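Local coordinates for protein serpin B3 (Homo sapiens, PDB 4ZK3) that probably inhibits proteases as a member of the serpin family and, as psoriasis-associated Pso p27, forms a compact structure that builds large aggregates, at residues A[16-21]-A[299-304]; A[28-33]-A[178-183]; A[134-139]-A[145-150]; A[161-166]-A[173-178]. One frame throughout, in Å; residues are numbered along the deposited sequence.

Overall arrangement
Contact 2 is the deepest of the four, centred about 4 Å from the centre of the chain, whereas contact 1 is a surface meeting of two helix ends. The two are joined through rings: Phe-19 CE2 and Tyr-29 CD1 are 3.5 Å apart. Contacts 2 and 4 share strand 174-185 and Asn-178 but draw on residues pointing opposite ways. Contact 3 packs helix 140-153 on the loop before it, and contact 4 the loop after it on strand 174-185; their centres are about 9 Å apart, and both are apolar. Contact 2 instead mixes methyl packing with buried hydroxyls and an amide, and contact 1 sets a glutamine chain against a methyl and a thioether.

Contact 1: A[16-21]-A[299-304]; sequences FQQFRK and LRTMGM
Gln-18 reaches across to Thr-301 and Met-302 where two surface helices of the serpin fold, helix A (4-19) and the short helix 296-302 that follows strand 276-294, come side by side. The junction is light. It buries 104 Å² over both sides, and the closest CA pair, that of Gln-18 and Met-302, is still 8.9 Å apart, so side chains alone bridge the gap. Gln-18 supplies half of that area. Its CG is anti to the carbonyl carbon (chi1 -59°) and the chain bends at chi2 (-60°), which presents the methylene CG to one partner and the amide to the other. Gln-18 OE1 lies 4.0 Å from Thr-301 CG2, a van der Waals approach, while the same oxygen receives a weak bond from Lys-21 NZ at 3.4 Å. The hydroxyl of Thr-301 is engaged in its own helix, with Asp-297 O, and the methyl is the branch nearest Gln-18. On the same helix, Met-302 runs alongside and lays its thioether against helix 4-19, where it also meets Phe-11, Asp-14 and Leu-15. Directly after Met-302 the helix closes in a Schellman motif: Gly-303 has positive phi (131°), Met-304 N bonds to Leu-299 O at 2.9 Å, and Gly-303 N bonds to Arg-300 O at 2.9 Å. The second touch of Gln-18 is made by CG, which stands 4.3 Å from Met-302 SD.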
loop_
_atom_site.group_PDB
_atom_site.type_symbol
_atom_site.label_atom_id
_atom_site.label_comp_id
_atom_site.label_asym_id
_atom_site.label_seq_id
_atom_site.Cartn_x
_atom_site.Cartn_y
_atom_site.Cartn_z
ATOM N N PHE A 16 6.959 7.440 -0.892
ATOM C CA PHE A 16 8.166 6.730 -1.249
ATOM C C PHE A 16 9.435 7.549 -0.939
ATOM O O PHE A 16 10.399 7.013 -0.416
ATOM C CB PHE A 16 8.126 6.326 -2.717
ATOM C CG PHE A 16 9.274 5.474 -3.118
ATOM C CD1 PHE A 16 9.292 4.136 -2.831
ATOM C CD2 PHE A 16 10.388 6.025 -3.726
ATOM C CE1 PHE A 16 10.363 3.345 -3.178
ATOM C CE2 PHE A 16 11.472 5.250 -4.083
ATOM C CZ PHE A 16 11.472 3.909 -3.782
ATOM N N GLN A 17 9.415 8.835 -1.294
ATOM C CA GLN A 17 10.554 9.776 -1.040
ATOM C C GLN A 17 10.867 9.898 0.453
ATOM O O GLN A 17 12.004 9.898 0.836
ATOM C CB GLN A 17 10.267 11.145 -1.680
ATOM C CG GLN A 17 9.908 11.136 -3.175
ATOM C CD GLN A 17 11.031 10.771 -4.170
ATOM O OE1 GLN A 17 11.083 11.319 -5.282
ATOM N NE2 GLN A 17 11.892 9.852 -3.813
ATOM N N GLN A 18 9.874 9.871 1.314
ATOM C CA GLN A 18 10.130 9.811 2.747
ATOM C C GLN A 18 10.720 8.487 3.192
ATOM O O GLN A 18 11.708 8.459 3.956
ATOM C CB GLN A 18 8.860 10.139 3.556
ATOM C CG GLN A 18 8.333 11.544 3.230
ATOM C CD GLN A 18 9.390 12.610 3.551
ATOM O OE1 GLN A 18 10.009 12.605 4.637
ATOM N NE2 GLN A 18 9.673 13.448 2.572
ATOM N N PHE A 19 10.158 7.394 2.671
ATOM C CA PHE A 19 10.564 6.059 3.034
ATOM C C PHE A 19 12.021 5.792 2.637
ATOM O O PHE A 19 12.719 5.051 3.330
ATOM C CB PHE A 19 9.670 4.991 2.399
ATOM C CG PHE A 19 8.271 4.981 2.911
ATOM C CD1 PHE A 19 7.936 5.542 4.112
ATOM C CD2 PHE A 19 7.273 4.365 2.170
ATOM C CE1 PHE A 19 6.642 5.542 4.550
ATOM C CE2 PHE A 19 5.981 4.337 2.621
ATOM C CZ PHE A 19 5.661 4.932 3.816
ATOM N N ARG A 20 12.456 6.410 1.567
ATOM C CA ARG A 20 13.848 6.304 1.146
ATOM C C ARG A 20 14.877 6.669 2.221
ATOM O O ARG A 20 16.032 6.229 2.143
ATOM C CB ARG A 20 14.118 7.222 -0.013
ATOM C CG ARG A 20 13.422 6.754 -1.267
ATOM C CD ARG A 20 13.780 7.623 -2.426
ATOM N NE ARG A 20 15.162 7.356 -2.781
ATOM C CZ ARG A 20 15.867 8.073 -3.633
ATOM N NH1 ARG A 20 15.304 9.077 -4.259
ATOM N NH2 ARG A 20 17.129 7.759 -3.890
ATOM N N LYS A 21 14.461 7.470 3.204
ATOM C CA LYS A 21 15.360 7.952 4.254
ATOM C C LYS A 21 15.678 7.010 5.359
ATOM O O LYS A 21 16.610 7.267 6.073
ATOM C CB LYS A 21 14.803 9.202 4.858
ATOM C CG LYS A 21 14.695 10.259 3.779
ATOM C CD LYS A 21 14.012 11.490 4.261
ATOM C CE LYS A 21 14.117 12.521 3.170
ATOM N NZ LYS A 21 13.087 13.542 3.414
ATOM N N LEU A 299 3.896 11.982 7.974
ATOM C CA LEU A 299 2.716 12.759 7.515
ATOM C C LEU A 299 2.764 14.217 7.969
ATOM O O LEU A 299 2.273 15.110 7.285
ATOM C CB LEU A 299 1.405 12.114 8.035
ATOM C CG LEU A 299 1.179 10.715 7.414
ATOM C CD1 LEU A 299 0.114 9.956 8.175
ATOM C CD2 LEU A 299 0.847 10.893 5.965
ATOM N N ARG A 300 3.257 14.406 9.174
ATOM C CA ARG A 300 3.542 15.750 9.704
ATOM C C ARG A 300 4.407 16.545 8.719
ATOM O O ARG A 300 3.937 17.563 8.223
ATOM C CB ARG A 300 4.181 15.639 11.078
ATOM C CG ARG A 300 4.332 16.932 11.848
ATOM C CD ARG A 300 4.963 16.568 13.183
ATOM N NE ARG A 300 3.940 16.323 14.197
ATOM C CZ ARG A 300 3.997 15.403 15.149
ATOM N NH1 ARG A 300 5.015 14.558 15.252
ATOM N NH2 ARG A 300 2.995 15.324 16.019
ATOM N N THR A 301 5.573 16.016 8.366
ATOM C CA THR A 301 6.417 16.573 7.309
ATOM C C THR A 301 5.687 16.900 6.032
ATOM O O THR A 301 6.003 17.911 5.358
ATOM C CB THR A 301 7.504 15.576 6.923
ATOM O OG1 THR A 301 8.258 15.225 8.088
ATOM C CG2 THR A 301 8.430 16.122 5.851
ATOM N N MET A 302 4.737 16.027 5.663
ATOM C CA MET A 302 4.099 16.099 4.390
ATOM C C MET A 302 3.080 17.182 4.426
ATOM O O MET A 302 2.598 17.547 3.403
ATOM C CB MET A 302 3.488 14.740 3.983
ATOM C CG MET A 302 4.570 13.663 3.689
ATOM S SD MET A 302 4.090 11.922 3.358
ATOM C CE MET A 302 2.869 12.368 2.152
ATOM N N GLY A 303 2.731 17.718 5.592
ATOM C CA GLY A 303 1.729 18.798 5.657
ATOM C C GLY A 303 0.622 18.596 6.666
ATOM O O GLY A 303 -0.143 19.541 6.943
ATOM N N MET A 304 0.496 17.373 7.202
ATOM C CA MET A 304 -0.583 17.078 8.157
ATOM C C MET A 304 -0.109 17.392 9.578
ATOM O O MET A 304 0.464 16.520 10.268
ATOM C CB MET A 304 -1.117 15.627 8.023
ATOM C CG MET A 304 -2.170 15.411 6.959
ATOM S SD MET A 304 -2.467 13.625 6.622
ATOM C CE MET A 304 -2.982 13.040 8.217
#

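Contact 2: A[28-33]-A[178-183]; sequences FYSPIS and NAIYFK
Ser-30 OG is held by two hydrogen bonds and is also pressed by a methyl of the facing strand. Ser-30 OG accepts from Ser-33 N at 3.1 Å, with an N-H...O angle of 158°, and it is hydrogen-bonded to the carbonyl oxygen of Leu-382. Ile-180 CG2 rests 3.7 Å from Ser-30 OG. The bond from Ser-33 N makes Ser-30 the N-cap of helix 31-42, and holding OG anti to its own backbone nitrogen (chi1 174°) brings it over that first turn. Ile-180 meets the serine with its short branch, CG2, and with its tip, CD1, which is 4.0 Å from Ser-30 OG. This is the serpin shutter region, where the start of helix B (31-42) packs against the central strands of sheet A. Strand 174-185 runs there between strands 99-110 and 340-351, and its residues Asn-178 and Ile-180 both point at the helix start. Further on, Ser-33 touches both: Ser-33 CB is 4.0 Å from Ile-180 CG2, and Ser-33 OG is an unusually short 2.6 Å from Asn-178 ND2. Thr-347 OG1, from strand 340-351, hydrogen-bonds to Ser-33 OG and so ties the helix start to that strand too. The other end of the amide, Asn-178 OD1, has weak hydrogen bonds from Asn-105 ND2 and with Ser-36 OG.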
loop_
_atom_site.group_PDB
_atom_site.type_symbol
_atom_site.label_atom_id
_atom_site.label_comp_id
_atom_site.label_asym_id
_atom_site.label_seq_id
_atom_site.Cartn_x
_atom_site.Cartn_y
_atom_site.Cartn_z
ATOM N N PHE A 28 8.090 -1.732 1.151
ATOM C CA PHE A 28 6.856 -2.320 0.646
ATOM C C PHE A 28 5.683 -1.822 1.486
ATOM O O PHE A 28 5.719 -1.820 2.741
ATOM C CB PHE A 28 6.956 -3.835 0.560
ATOM C CG PHE A 28 5.784 -4.445 -0.044
ATOM C CD1 PHE A 28 5.606 -4.406 -1.427
ATOM C CD2 PHE A 28 4.778 -4.973 0.763
ATOM C CE1 PHE A 28 4.450 -4.927 -2.005
ATOM C CE2 PHE A 28 3.592 -5.461 0.188
ATOM C CZ PHE A 28 3.440 -5.460 -1.198
ATOM N N TYR A 29 4.631 -1.336 0.790
ATOM C CA TYR A 29 3.513 -0.664 1.452
ATOM C C TYR A 29 2.330 -0.608 0.484
ATOM O O TYR A 29 2.487 -0.837 -0.744
ATOM C CB TYR A 29 3.856 0.752 1.903
ATOM C CG TYR A 29 4.238 1.744 0.798
ATOM C CD1 TYR A 29 5.557 1.776 0.288
ATOM C CD2 TYR A 29 3.352 2.716 0.375
ATOM C CE1 TYR A 29 5.920 2.687 -0.721
ATOM C CE2 TYR A 29 3.700 3.627 -0.608
ATOM C CZ TYR A 29 4.986 3.602 -1.166
ATOM O OH TYR A 29 5.351 4.567 -2.107
ATOM N N SER A 30 1.170 -0.439 1.087
ATOM C CA SER A 30 -0.078 -0.232 0.343
ATOM C C SER A 30 -0.517 1.202 0.458
ATOM O O SER A 30 -1.160 1.590 1.445
ATOM C CB SER A 30 -1.205 -1.127 0.837
ATOM O OG SER A 30 -2.402 -0.737 0.136
ATOM N N PRO A 31 -0.282 1.973 -0.601
ATOM C CA PRO A 31 -0.744 3.352 -0.560
ATOM C C PRO A 31 -2.257 3.466 -0.443
ATOM O O PRO A 31 -2.779 4.370 0.207
ATOM C CB PRO A 31 -0.300 3.919 -1.918
ATOM C CG PRO A 31 -0.010 2.725 -2.797
ATOM C CD PRO A 31 0.398 1.616 -1.860
ATOM N N ILE A 32 -2.984 2.531 -1.030
ATOM C CA ILE A 32 -4.467 2.577 -1.004
ATOM C C ILE A 32 -4.995 2.359 0.390
ATOM O O ILE A 32 -5.992 2.992 0.825
ATOM C CB ILE A 32 -5.048 1.517 -1.951
ATOM C CG1 ILE A 32 -5.108 2.073 -3.349
ATOM C CG2 ILE A 32 -6.484 1.198 -1.589
ATOM C CD1 ILE A 32 -6.072 3.263 -3.475
ATOM N N SER A 33 -4.332 1.470 1.119
ATOM C CA SER A 33 -4.698 1.229 2.542
ATOM C C SER A 33 -4.544 2.485 3.350
ATOM O O SER A 33 -5.410 2.863 4.188
ATOM C CB SER A 33 -3.837 0.093 3.089
ATOM O OG SER A 33 -3.982 0.003 4.491
ATOM N N ASN A 178 -7.713 0.078 8.335
ATOM C CA ASN A 178 -7.884 -0.492 7.026
ATOM C C ASN A 178 -7.015 -1.733 6.848
ATOM O O ASN A 178 -5.840 -1.729 7.205
ATOM C CB ASN A 178 -7.440 0.485 5.905
ATOM C CG ASN A 178 -7.546 -0.133 4.548
ATOM O OD1 ASN A 178 -8.644 -0.137 3.947
ATOM N ND2 ASN A 178 -6.498 -0.727 4.092
ATOM N N ALA A 179 -7.586 -2.819 6.320
ATOM C CA ALA A 179 -6.806 -3.988 5.899
ATOM C C ALA A 179 -7.102 -4.346 4.455
ATOM O O ALA A 179 -8.263 -4.338 4.018
ATOM C CB ALA A 179 -7.108 -5.204 6.776
ATOM N N ILE A 180 -6.049 -4.692 3.735
ATOM C CA ILE A 180 -6.115 -5.074 2.321
ATOM C C ILE A 180 -5.324 -6.369 2.107
ATOM O O ILE A 180 -4.254 -6.588 2.747
ATOM C CB ILE A 180 -5.569 -3.945 1.408
ATOM C CG1 ILE A 180 -5.707 -4.308 -0.058
ATOM C CG2 ILE A 180 -4.067 -3.660 1.688
ATOM C CD1 ILE A 180 -5.346 -3.178 -1.046
ATOM N N TYR A 181 -5.875 -7.268 1.263
ATOM C CA TYR A 181 -5.326 -8.599 1.072
ATOM C C TYR A 181 -5.518 -9.053 -0.372
ATOM O O TYR A 181 -6.604 -8.895 -0.940
ATOM C CB TYR A 181 -5.968 -9.630 2.024
ATOM C CG TYR A 181 -5.448 -11.011 1.776
ATOM C CD1 TYR A 181 -4.252 -11.398 2.330
ATOM C CD2 TYR A 181 -6.131 -11.931 0.924
ATOM C CE1 TYR A 181 -3.710 -12.644 2.093
ATOM C CE2 TYR A 181 -5.578 -13.195 0.673
ATOM C CZ TYR A 181 -4.384 -13.554 1.270
ATOM O OH TYR A 181 -3.774 -14.793 1.076
ATOM N N PHE A 182 -4.447 -9.570 -0.971
ATOM C CA PHE A 182 -4.444 -10.043 -2.322
ATOM C C PHE A 182 -3.680 -11.381 -2.375
ATOM O O PHE A 182 -2.587 -11.482 -1.828
ATOM C CB PHE A 182 -3.748 -9.047 -3.215
ATOM C CG PHE A 182 -3.447 -9.590 -4.566
ATOM C CD1 PHE A 182 -4.494 -9.889 -5.443
ATOM C CD2 PHE A 182 -2.138 -9.859 -4.945
ATOM C CE1 PHE A 182 -4.213 -10.430 -6.715
ATOM C CE2 PHE A 182 -1.858 -10.373 -6.179
ATOM C CZ PHE A 182 -2.880 -10.655 -7.075
ATOM N N LYS A 183 -4.242 -12.408 -3.007
ATOM C CA LYS A 183 -3.448 -13.570 -3.372
ATOM C C LYS A 183 -3.865 -14.018 -4.749
ATOM O O LYS A 183 -5.022 -14.161 -4.996
ATOM C CB LYS A 183 -3.621 -14.722 -2.386
ATOM C CG LYS A 183 -2.641 -15.891 -2.637
ATOM C CD LYS A 183 -2.933 -17.081 -1.696
ATOM C CE LYS A 183 -2.152 -18.321 -2.114
ATOM N NZ LYS A 183 -1.691 -19.031 -0.877
#

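Contact 3: A[134-139]-A[145-150]; sequences VDFANA and KKINSW
Helix F of the serpin fold, residues 140-153, lies across the face of sheet A, and this contact packs its middle turn against the loop that leads into it from strand 130-134. Ile-147 and Phe-136 make the main meeting: the methyl CD1 of Ile-147 comes to the edge of the phenyl ring, near its plane, 3.9 Å from Phe-136 CE1 and equally far from CZ. The two side chains cross at about a right angle. The extended chi2 (160°) of Ile-147 carries CD1 out to the ring edge. One face of the ring is covered by Val-134, whose CG2 stands 3.5 Å above the plane over the ring centre. Val-134 CG1 lies 4.3 Å from Lys-146 CD, so the aliphatic part of that exposed lysine borders the core. The loop is shaped by an Asx motif in which Asn-138 N donates to Asp-135 OD1 at 2.8 Å, meeting it 40° out of the carboxylate plane. No hydrogen bond spans the two segments: Asp-135 OD1 is bonded within its own loop, and the contact itself rests on the fit of methyl, methylene and ring surfaces.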
loop_
_atom_site.group_PDB
_atom_site.type_symbol
_atom_site.label_atom_id
_atom_site.label_comp_id
_atom_site.label_asym_id
_atom_site.label_seq_id
_atom_site.Cartn_x
_atom_site.Cartn_y
_atom_site.Cartn_z
ATOM N N VAL A 134 -15.025 -1.448 22.049
ATOM C CA VAL A 134 -14.069 -2.161 22.909
ATOM C C VAL A 134 -13.769 -1.341 24.145
ATOM O O VAL A 134 -14.107 -0.136 24.228
ATOM C CB VAL A 134 -12.780 -2.520 22.122
ATOM C CG1 VAL A 134 -13.196 -3.283 20.866
ATOM C CG2 VAL A 134 -11.988 -1.271 21.728
ATOM N N ASP A 135 -13.207 -2.016 25.150
ATOM C CA ASP A 135 -12.947 -1.434 26.458
ATOM C C ASP A 135 -11.542 -0.912 26.559
ATOM O O ASP A 135 -10.663 -1.554 27.152
ATOM C CB ASP A 135 -13.206 -2.498 27.552
ATOM C CG ASP A 135 -13.352 -1.899 28.986
ATOM O OD1 ASP A 135 -12.918 -0.760 29.298
ATOM O OD2 ASP A 135 -13.912 -2.633 29.820
ATOM N N PHE A 136 -11.301 0.259 25.980
ATOM C CA PHE A 136 -9.980 0.860 25.984
ATOM C C PHE A 136 -9.752 1.371 27.424
ATOM O O PHE A 136 -8.629 1.375 27.893
ATOM C CB PHE A 136 -9.807 2.080 25.016
ATOM C CG PHE A 136 -9.726 1.744 23.506
ATOM C CD1 PHE A 136 -8.760 0.889 23.002
ATOM C CD2 PHE A 136 -10.594 2.362 22.598
ATOM C CE1 PHE A 136 -8.674 0.608 21.638
ATOM C CE2 PHE A 136 -10.527 2.077 21.251
ATOM C CZ PHE A 136 -9.562 1.193 20.772
ATOM N N ALA A 137 -10.820 1.847 28.080
ATOM C CA ALA A 137 -10.666 2.535 29.366
ATOM C C ALA A 137 -10.063 1.603 30.377
ATOM O O ALA A 137 -9.068 1.932 30.986
ATOM C CB ALA A 137 -12.001 3.065 29.888
ATOM N N ASN A 138 -10.653 0.425 30.525
ATOM C CA ASN A 138 -10.175 -0.499 31.523
ATOM C C ASN A 138 -9.301 -1.604 31.005
ATOM O O ASN A 138 -8.779 -2.339 31.799
ATOM C CB ASN A 138 -11.340 -1.160 32.230
ATOM C CG ASN A 138 -12.392 -0.169 32.641
ATOM O OD1 ASN A 138 -13.561 -0.301 32.255
ATOM N ND2 ASN A 138 -11.985 0.852 33.345
ATOM N N ALA A 139 -9.133 -1.753 29.696
ATOM C CA ALA A 139 -8.430 -2.922 29.163
ATOM C C ALA A 139 -7.736 -2.581 27.839
ATOM O O ALA A 139 -8.002 -3.183 26.815
ATOM C CB ALA A 139 -9.433 -4.047 29.017
ATOM N N LYS A 145 -4.801 -6.097 21.455
ATOM C CA LYS A 145 -4.682 -7.444 20.916
ATOM C C LYS A 145 -5.883 -7.866 20.155
ATOM O O LYS A 145 -5.782 -8.565 19.170
ATOM C CB LYS A 145 -4.356 -8.476 22.011
ATOM C CG LYS A 145 -3.013 -8.194 22.656
ATOM C CD LYS A 145 -2.670 -9.259 23.665
ATOM C CE LYS A 145 -1.425 -8.876 24.427
ATOM N NZ LYS A 145 -0.663 -10.089 24.831
ATOM N N LYS A 146 -7.051 -7.467 20.587
ATOM C CA LYS A 146 -8.245 -7.734 19.773
ATOM C C LYS A 146 -8.197 -7.064 18.373
ATOM O O LYS A 146 -8.621 -7.662 17.402
ATOM C CB LYS A 146 -9.477 -7.229 20.494
ATOM C CG LYS A 146 -10.801 -7.599 19.865
ATOM C CD LYS A 146 -11.970 -7.380 20.841
ATOM C CE LYS A 146 -11.492 -7.269 22.310
ATOM N NZ LYS A 146 -12.599 -7.311 23.304
ATOM N N ILE A 147 -7.666 -5.849 18.285
ATOM C CA ILE A 147 -7.631 -5.138 16.959
ATOM C C ILE A 147 -6.618 -5.881 16.046
ATOM O O ILE A 147 -6.929 -6.200 14.894
ATOM C CB ILE A 147 -7.229 -3.682 17.162
ATOM C CG1 ILE A 147 -8.389 -2.944 17.889
ATOM C CG2 ILE A 147 -6.915 -2.959 15.857
ATOM C CD1 ILE A 147 -7.939 -1.659 18.574
ATOM N N ASN A 148 -5.436 -6.134 16.601
ATOM C CA ASN A 148 -4.373 -6.883 15.935
ATOM C C ASN A 148 -4.902 -8.242 15.414
ATOM O O ASN A 148 -4.565 -8.636 14.298
ATOM C CB ASN A 148 -3.116 -6.993 16.822
ATOM C CG ASN A 148 -2.335 -5.695 16.953
ATOM O OD1 ASN A 148 -2.495 -4.739 16.212
ATOM N ND2 ASN A 148 -1.482 -5.652 17.933
ATOM N N SER A 149 -5.807 -8.935 16.138
ATOM C CA SER A 149 -6.354 -10.204 15.635
ATOM C C SER A 149 -7.340 -10.024 14.551
ATOM O O SER A 149 -7.398 -10.840 13.619
ATOM C CB SER A 149 -7.006 -11.096 16.754
ATOM O OG SER A 149 -6.008 -11.391 17.705
ATOM N N TRP A 150 -8.207 -9.029 14.660
ATOM C CA TRP A 150 -9.055 -8.725 13.535
ATOM C C TRP A 150 -8.237 -8.515 12.242
ATOM O O TRP A 150 -8.576 -9.040 11.147
ATOM C CB TRP A 150 -9.895 -7.482 13.804
ATOM C CG TRP A 150 -10.795 -7.202 12.710
ATOM C CD1 TRP A 150 -11.963 -7.810 12.453
ATOM C CD2 TRP A 150 -10.609 -6.217 11.667
ATOM N NE1 TRP A 150 -12.530 -7.276 11.302
ATOM C CE2 TRP A 150 -11.718 -6.296 10.814
ATOM C CE3 TRP A 150 -9.599 -5.284 11.377
ATOM C CZ2 TRP A 150 -11.876 -5.463 9.720
ATOM C CZ3 TRP A 150 -9.736 -4.485 10.265
ATOM C CH2 TRP A 150 -10.871 -4.558 9.464
#

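Contact 4: A[161-166]-A[173-178]; sequences NLIPEG and TLVLVN
No ring or amide face takes part where Ile-163 meets Val-175; the flat group at hand is the Phe-136 phenyl, whose CZ touches the other branch of the valine, CG2. Across the contact two aliphatic pairs do the work. Ile-163 and Val-175 reach toward each other tip to tip, and the closest atoms are Ile-163 CD1 and Val-175 CG1 at 3.9 Å. CG1 of the isoleucine is anti to the carbonyl carbon (chi1 -56°) and the outer torsion is extended (chi2 168°), which spends the full length of the chain on spanning the 10.0 Å between Ile-163 CA and Val-175 CA. The second pair is looser, with Leu-162 CD2 standing 4.2 Å from Val-177 CG1. In the serpin fold these residues belong to the return from helix F (140-153) to the central strand 174-185 of sheet A, and the loop doubles back over the strand it is about to enter. Val-175 and Val-177, two residues apart, both face the loop. Leu-162 and Ile-163 also touch Ala-348 of strand 340-351, and Leu-162 touches Ala-346. That strand lies between 174-185 and 325-336, antiparallel to both, consistent with a reactive-centre loop inserted into the sheet as in relaxed serpins. At the start of strand 174-185, Thr-173 and Leu-174 both face Gly-351 in a classic beta bulge. The loop backbone is fixed to helix F: Asn-148 OD1 accepts from Ile-163 N, and Ile-163 O is hydrogen-bonded to Arg-144 NH1.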
loop_
_atom_site.group_PDB
_atom_site.type_symbol
_atom_site.label_atom_id
_atom_site.label_comp_id
_atom_site.label_asym_id
_atom_site.label_seq_id
_atom_site.Cartn_x
_atom_site.Cartn_y
_atom_site.Cartn_z
ATOM N N ASN A 161 0.442 -8.217 14.752
ATOM C CA ASN A 161 0.922 -7.207 15.685
ATOM C C ASN A 161 0.956 -5.783 15.039
ATOM O O ASN A 161 1.876 -4.983 15.239
ATOM C CB ASN A 161 2.252 -7.637 16.337
ATOM C CG ASN A 161 2.575 -6.845 17.614
ATOM O OD1 ASN A 161 3.586 -6.157 17.707
ATOM N ND2 ASN A 161 1.723 -6.966 18.611
ATOM N N LEU A 162 -0.068 -5.463 14.266
ATOM C CA LEU A 162 -0.075 -4.197 13.536
ATOM C C LEU A 162 0.258 -3.023 14.450
ATOM O O LEU A 162 1.051 -2.191 14.090
ATOM C CB LEU A 162 -1.453 -3.980 12.863
ATOM C CG LEU A 162 -1.600 -2.579 12.210
ATOM C CD1 LEU A 162 -0.599 -2.352 11.061
ATOM C CD2 LEU A 162 -3.047 -2.384 11.788
ATOM N N ILE A 163 -0.366 -3.011 15.639
ATOM C CA ILE A 163 -0.229 -1.940 16.599
ATOM C C ILE A 163 0.626 -2.471 17.795
ATOM O O ILE A 163 0.129 -3.254 18.604
ATOM C CB ILE A 163 -1.570 -1.446 17.131
ATOM C CG1 ILE A 163 -2.539 -0.985 15.997
ATOM C CG2 ILE A 163 -1.329 -0.262 18.053
ATOM C CD1 ILE A 163 -3.937 -0.782 16.522
ATOM N N PRO A 164 1.905 -2.074 17.857
ATOM C CA PRO A 164 2.751 -2.525 18.954
ATOM C C PRO A 164 2.412 -1.820 20.277
ATOM O O PRO A 164 1.633 -0.857 20.300
ATOM C CB PRO A 164 4.171 -2.176 18.469
ATOM C CG PRO A 164 4.062 -2.125 16.971
ATOM C CD PRO A 164 2.724 -1.432 16.808
ATOM N N GLU A 165 2.977 -2.320 21.372
ATOM C CA GLU A 165 2.673 -1.788 22.698
ATOM C C GLU A 165 3.178 -0.393 22.643
ATOM O O GLU A 165 4.085 -0.097 21.879
ATOM C CB GLU A 165 3.456 -2.548 23.763
ATOM C CG GLU A 165 3.304 -4.056 23.669
ATOM C CD GLU A 165 4.149 -4.760 24.690
ATOM O OE1 GLU A 165 5.080 -5.498 24.270
ATOM O OE2 GLU A 165 3.867 -4.522 25.903
ATOM N N GLY A 166 2.608 0.484 23.435
ATOM C CA GLY A 166 3.029 1.855 23.427
ATOM C C GLY A 166 2.021 2.721 22.728
ATOM O O GLY A 166 1.929 3.895 23.001
ATOM N N THR A 173 -9.658 6.627 22.519
ATOM C CA THR A 173 -11.090 6.509 22.245
ATOM C C THR A 173 -11.482 5.972 20.851
ATOM O O THR A 173 -12.629 5.578 20.675
ATOM C CB THR A 173 -11.816 7.828 22.501
ATOM O OG1 THR A 173 -11.212 8.853 21.706
ATOM C CG2 THR A 173 -11.799 8.134 24.009
ATOM N N LEU A 174 -10.525 5.952 19.914
ATOM C CA LEU A 174 -10.758 5.654 18.494
ATOM C C LEU A 174 -9.504 4.993 17.881
ATOM O O LEU A 174 -8.423 5.505 18.008
ATOM C CB LEU A 174 -11.059 6.985 17.783
ATOM C CG LEU A 174 -10.937 7.002 16.259
ATOM C CD1 LEU A 174 -12.182 7.474 15.543
ATOM C CD2 LEU A 174 -9.787 7.873 15.838
ATOM N N VAL A 175 -9.678 3.837 17.254
ATOM C CA VAL A 175 -8.697 3.301 16.293
ATOM C C VAL A 175 -9.455 2.976 14.975
ATOM O O VAL A 175 -10.410 2.189 14.936
ATOM C CB VAL A 175 -8.007 2.044 16.798
ATOM C CG1 VAL A 175 -7.040 1.457 15.757
ATOM C CG2 VAL A 175 -7.285 2.325 18.133
ATOM N N LEU A 176 -9.060 3.640 13.907
ATOM C CA LEU A 176 -9.608 3.367 12.618
ATOM C C LEU A 176 -8.614 2.458 11.932
ATOM O O LEU A 176 -7.410 2.711 11.967
ATOM C CB LEU A 176 -9.762 4.655 11.856
ATOM C CG LEU A 176 -10.867 5.580 12.355
ATOM C CD1 LEU A 176 -10.694 6.990 11.838
ATOM C CD2 LEU A 176 -12.173 5.075 11.851
ATOM N N VAL A 177 -9.107 1.418 11.270
ATOM C CA VAL A 177 -8.237 0.453 10.667
ATOM C C VAL A 177 -8.661 0.116 9.259
ATOM O O VAL A 177 -9.819 -0.014 9.023
ATOM C CB VAL A 177 -8.150 -0.814 11.550
ATOM C CG1 VAL A 177 -7.166 -1.779 10.943
ATOM C CG2 VAL A 177 -7.670 -0.432 12.935
ATOM N N ASN A 178 -7.713 0.078 8.335
ATOM C CA ASN A 178 -7.884 -0.492 7.026
ATOM C C ASN A 178 -7.015 -1.733 6.848
ATOM O O ASN A 178 -5.840 -1.729 7.205
ATOM C CB ASN A 178 -7.440 0.485 5.905
ATOM C CG ASN A 178 -7.546 -0.133 4.548
ATOM O OD1 ASN A 178 -8.644 -0.137 3.947
ATOM N ND2 ASN A 178 -6.498 -0.727 4.092
#